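Local atomic coordinates of large exoprotein involved in heme utilization or adhesion (Yersinia kristensenii ATCC 33638, PDB entry 5E3E), a protein that probably acts as a ribonuclease toxin of the RNase A superfamily in contact-dependent growth inhibition, neutralised by a cognate immunity protein. Residues V9-T12 with E13-L17; A39-S42 with K43-S47. All blocks are in the same frame, centred on the assembly; numbering follows the deposited sequence.

Both contacts are local and helical, and they come in series along the chain. Contact 1, V9-T12 with E13-L17, is the capped start of helix 13-19; contact 2, A39-S42 with K43-S47, is two successive turns of helix 34-47. Their centres lie 23 Å apart, on opposite sides of the chain's centre, and their nearest atoms stay about 8 Å from each other. The antiparallel sheet joins them: contact 1 packs on strand 75-79 through L16, while contact 2 covers strands 63-68, 86-97 and 105-113. Helices laid against a curved antiparallel sheet fit the RNase A superfamily assignment. The immunity protein touches neither site.

Contact 1: V9-T12 with E13-L17; sequences VGKT and EAELL
T12 and E15 grip each other twice. The backbone N of E15 donates to T12 OG1 over 3.0 Å, and in return T12 N donates to E15 OE1, also over 3.0 Å, with an almost straight N-H...O angle of 176°. The carboxylate oxygen is met on its anti side, the donor lying 18° out of the carboxylate plane. T12 OG1 sits between the backbone N and the carbonyl carbon (chi1 61°), which brings it within bonding distance of the E15 amide, while CG2 is left beside the backbone N. The close fit shows in the 3.1 Å from T12 OG1 to E15 CG. Such a reciprocal pair of side-chain-to-backbone bonds is a capping box, with T12 as N-cap of helix 13-19; it gives the amide of E15, in the first turn, an acceptor where no earlier helical carbonyl exists. The regular i to i+4 pattern starts at once, since L16 N donates to T12 O at 3.1 Å. On the side turned to the sheet the packing is apolar: L16 CD2 reaches K11 CB at 3.8 Å, the two side chains crossing at about a right angle, and the buried leucine continues onto I76 and V78 of strand 75-79. The outer side is looser. K11 CD passes E15 OE1 at 3.6 Å, but the chain is bent at chi2 and chi3, and K11 NZ stays 4.4 Å from E15 OE1, too far for a salt bridge, though the opposite charges may still attract. E13 is exposed and its CB bond points away from the loop, though CB itself lies near T12 C.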
loop_
_atom_site.group_PDB
_atom_site.type_symbol
_atom_site.label_atom_id
_atom_site.label_comp_id
_atom_site.label_asym_id
_atom_site.label_seq_id
_atom_site.Cartn_x
_atom_site.Cartn_y
_atom_site.Cartn_z
ATOM N N VAL B 9 13.858 6.117 -4.110
ATOM C CA VAL B 9 14.507 7.406 -4.449
ATOM C C VAL B 9 15.603 7.209 -5.500
ATOM O O VAL B 9 16.587 6.471 -5.286
ATOM C CB VAL B 9 15.106 8.152 -3.230
ATOM C CG1 VAL B 9 15.697 9.494 -3.664
ATOM C CG2 VAL B 9 14.067 8.388 -2.148
ATOM N N GLY B 10 15.411 7.870 -6.632
ATOM C CA GLY B 10 16.405 7.905 -7.686
ATOM C C GLY B 10 16.684 6.611 -8.402
ATOM O O GLY B 10 17.750 6.469 -9.018
ATOM N N LYS B 11 15.752 5.673 -8.342
ATOM C CA LYS B 11 15.901 4.383 -8.992
ATOM C C LYS B 11 15.899 4.538 -10.510
ATOM O O LYS B 11 15.244 5.433 -11.070
ATOM C CB LYS B 11 14.770 3.439 -8.575
ATOM C CG LYS B 11 14.730 3.102 -7.099
ATOM C CD LYS B 11 15.977 2.311 -6.720
ATOM C CE LYS B 11 16.664 2.950 -5.567
ATOM N NZ LYS B 11 17.907 2.243 -5.149
ATOM N N THR B 12 16.642 3.660 -11.164
ATOM C CA THR B 12 16.702 3.633 -12.614
ATOM C C THR B 12 15.493 2.913 -13.155
ATOM O O THR B 12 14.848 2.077 -12.465
ATOM C CB THR B 12 17.934 2.856 -13.130
ATOM O OG1 THR B 12 17.875 1.494 -12.682
ATOM C CG2 THR B 12 19.245 3.478 -12.656
ATOM N N GLU B 13 15.193 3.209 -14.413
ATOM C CA GLU B 13 14.172 2.450 -15.146
ATOM C C GLU B 13 14.426 0.923 -15.115
ATOM O O GLU B 13 13.498 0.113 -14.958
ATOM C CB GLU B 13 14.119 2.944 -16.586
ATOM C CG GLU B 13 13.640 4.374 -16.683
ATOM C CD GLU B 13 13.765 4.988 -18.066
ATOM O OE1 GLU B 13 14.587 4.535 -18.884
ATOM O OE2 GLU B 13 13.050 5.975 -18.289
ATOM N N ALA B 14 15.700 0.551 -15.238
ATOM C CA ALA B 14 16.097 -0.838 -15.240
ATOM C C ALA B 14 15.681 -1.510 -13.943
ATOM O O ALA B 14 15.172 -2.601 -13.966
ATOM C CB ALA B 14 17.600 -0.987 -15.425
ATOM N N GLU B 15 15.967 -0.853 -12.840
ATOM C CA GLU B 15 15.672 -1.382 -11.488
ATOM C C GLU B 15 14.191 -1.547 -11.293
ATOM O O GLU B 15 13.742 -2.616 -10.869
ATOM C CB GLU B 15 16.275 -0.491 -10.406
ATOM C CG GLU B 15 17.797 -0.583 -10.389
ATOM C CD GLU B 15 18.554 0.467 -9.540
ATOM O OE1 GLU B 15 18.185 1.684 -9.483
ATOM O OE2 GLU B 15 19.605 0.026 -8.951
ATOM N N LEU B 16 13.414 -0.525 -11.649
ATOM C CA LEU B 16 11.954 -0.597 -11.468
ATOM C C LEU B 16 11.333 -1.663 -12.360
ATOM O O LEU B 16 10.491 -2.450 -11.903
ATOM C CB LEU B 16 11.304 0.765 -11.711
ATOM C CG LEU B 16 11.818 1.878 -10.793
ATOM C CD1 LEU B 16 11.045 3.104 -11.176
ATOM C CD2 LEU B 16 11.604 1.554 -9.325
ATOM N N LEU B 17 11.817 -1.764 -13.596
ATOM C CA LEU B 17 11.310 -2.742 -14.535
ATOM C C LEU B 17 11.619 -4.151 -14.101
ATOM O O LEU B 17 10.830 -5.066 -14.325
ATOM C CB LEU B 17 11.778 -2.455 -15.979
ATOM C CG LEU B 17 11.071 -1.274 -16.661
ATOM C CD1 LEU B 17 11.805 -0.835 -17.931
ATOM C CD2 LEU B 17 9.636 -1.606 -16.986
#

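Contact 2: A39-S42 with K43-S47; sequences AVTS and KAIDS
V40 O receives the shortest bond between A39-S42 and K43-S47, from A44 N at 2.9 Å. It belongs to a run of i to i+4 bonds of the kind that makes an alpha-helix, here within helix 34-47, part of the toxin's RNase A-type domain: K43 N to A39 O, I45 N to T41 O and D46 N to S42 O all follow the same pattern. The four bonds span 2.9 to 3.0 Å, with N-H...O angles of 161° to 164°. Side chains then cover the bonded carbonyls. A44 CB rests 3.4 Å from V40 O on the buried face, where V40 and A44 both touch Y68 of strand 63-68. T41 and I45 lie side by side and point the same way, T41 CG2 meeting I45 CD1 at 3.7 Å. The methyl is placed there because it stands anti to the backbone N, whereas T41 OG1 turns back to the carbonyl oxygen of A37. The methyl contact lies on the side turned to the sheet, with T41 on I93 and I107 and I45 on I66 and Y105. S42 OG likewise bonds back to E38 O, so both hydroxyls are satisfied by carbonyls of the preceding turn. On the exposed side, D46 OD2 comes within 3.4 Å of S42 O, two acceptors that cannot bond each other. K43 runs back along the helix past A39, and its NZ reaches the hydroxyl of Y68. A bend at chi3 (-74°) folds the lysine over the carbonyl, bringing K43 CE to 3.4 Å from A39 O.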
loop_
_atom_site.group_PDB
_atom_site.type_symbol
_atom_site.label_atom_id
_atom_site.label_comp_id
_atom_site.label_asym_id
_atom_site.label_seq_id
_atom_site.Cartn_x
_atom_site.Cartn_y
_atom_site.Cartn_z
ATOM N N ALA B 39 10.866 16.833 0.083
ATOM C CA ALA B 39 9.858 17.895 -0.060
ATOM C C ALA B 39 8.444 17.328 -0.013
ATOM O O ALA B 39 7.573 17.878 0.653
ATOM C CB ALA B 39 10.070 18.692 -1.370
ATOM N N VAL B 40 8.219 16.228 -0.726
ATOM C CA VAL B 40 6.933 15.558 -0.749
ATOM C C VAL B 40 6.590 15.001 0.625
ATOM O O VAL B 40 5.468 15.184 1.096
ATOM C CB VAL B 40 6.918 14.429 -1.804
ATOM C CG1 VAL B 40 5.689 13.542 -1.665
ATOM C CG2 VAL B 40 6.971 15.033 -3.218
ATOM N N THR B 41 7.548 14.336 1.268
ATOM C CA THR B 41 7.325 13.790 2.596
ATOM C C THR B 41 6.887 14.876 3.563
ATOM O O THR B 41 5.874 14.711 4.275
ATOM C CB THR B 41 8.583 13.092 3.166
ATOM O OG1 THR B 41 8.918 11.956 2.360
ATOM C CG2 THR B 41 8.331 12.638 4.584
ATOM N N SER B 42 7.622 15.998 3.578
ATOM C CA SER B 42 7.256 17.117 4.469
ATOM C C SER B 42 5.885 17.699 4.156
ATOM O O SER B 42 5.119 17.937 5.067
ATOM C CB SER B 42 8.292 18.240 4.438
ATOM O OG SER B 42 9.577 17.723 4.744
ATOM N N LYS B 43 5.568 17.928 2.885
ATOM C CA LYS B 43 4.245 18.474 2.517
ATOM C C LYS B 43 3.094 17.519 2.892
ATOM O O LYS B 43 2.039 17.943 3.367
ATOM C CB LYS B 43 4.181 18.817 1.031
ATOM C CG LYS B 43 5.059 20.007 0.646
ATOM C CD LYS B 43 4.919 20.351 -0.821
ATOM C CE LYS B 43 5.634 19.346 -1.702
ATOM N NZ LYS B 43 5.810 19.839 -3.088
ATOM N N ALA B 44 3.300 16.229 2.683
ATOM C CA ALA B 44 2.287 15.235 3.008
ATOM C C ALA B 44 2.053 15.182 4.511
ATOM O O ALA B 44 0.918 15.092 4.962
ATOM C CB ALA B 44 2.703 13.857 2.493
ATOM N N ILE B 45 3.113 15.234 5.303
ATOM C CA ILE B 45 2.930 15.235 6.764
ATOM C C ILE B 45 2.192 16.511 7.220
ATOM O O ILE B 45 1.229 16.453 8.014
ATOM C CB ILE B 45 4.274 15.098 7.498
ATOM C CG1 ILE B 45 4.811 13.666 7.367
ATOM C CG2 ILE B 45 4.120 15.496 8.976
ATOM C CD1 ILE B 45 6.306 13.561 7.592
ATOM N N ASP B 46 2.623 17.650 6.704
ATOM C CA ASP B 46 2.043 18.928 7.096
ATOM C C ASP B 46 0.584 19.051 6.682
ATOM O O ASP B 46 -0.249 19.540 7.455
ATOM C CB ASP B 46 2.845 20.101 6.531
ATOM C CG ASP B 46 4.206 20.260 7.209
ATOM O OD1 ASP B 46 4.402 19.740 8.334
ATOM O OD2 ASP B 46 5.082 20.908 6.619
ATOM N N SER B 47 0.245 18.593 5.488
ATOM C CA SER B 47 -1.151 18.646 5.062
ATOM C C SER B 47 -2.053 17.567 5.695
ATOM O O SER B 47 -3.273 17.618 5.518
ATOM C CB SER B 47 -1.256 18.649 3.539
ATOM O OG SER B 47 -1.071 17.371 3.000
#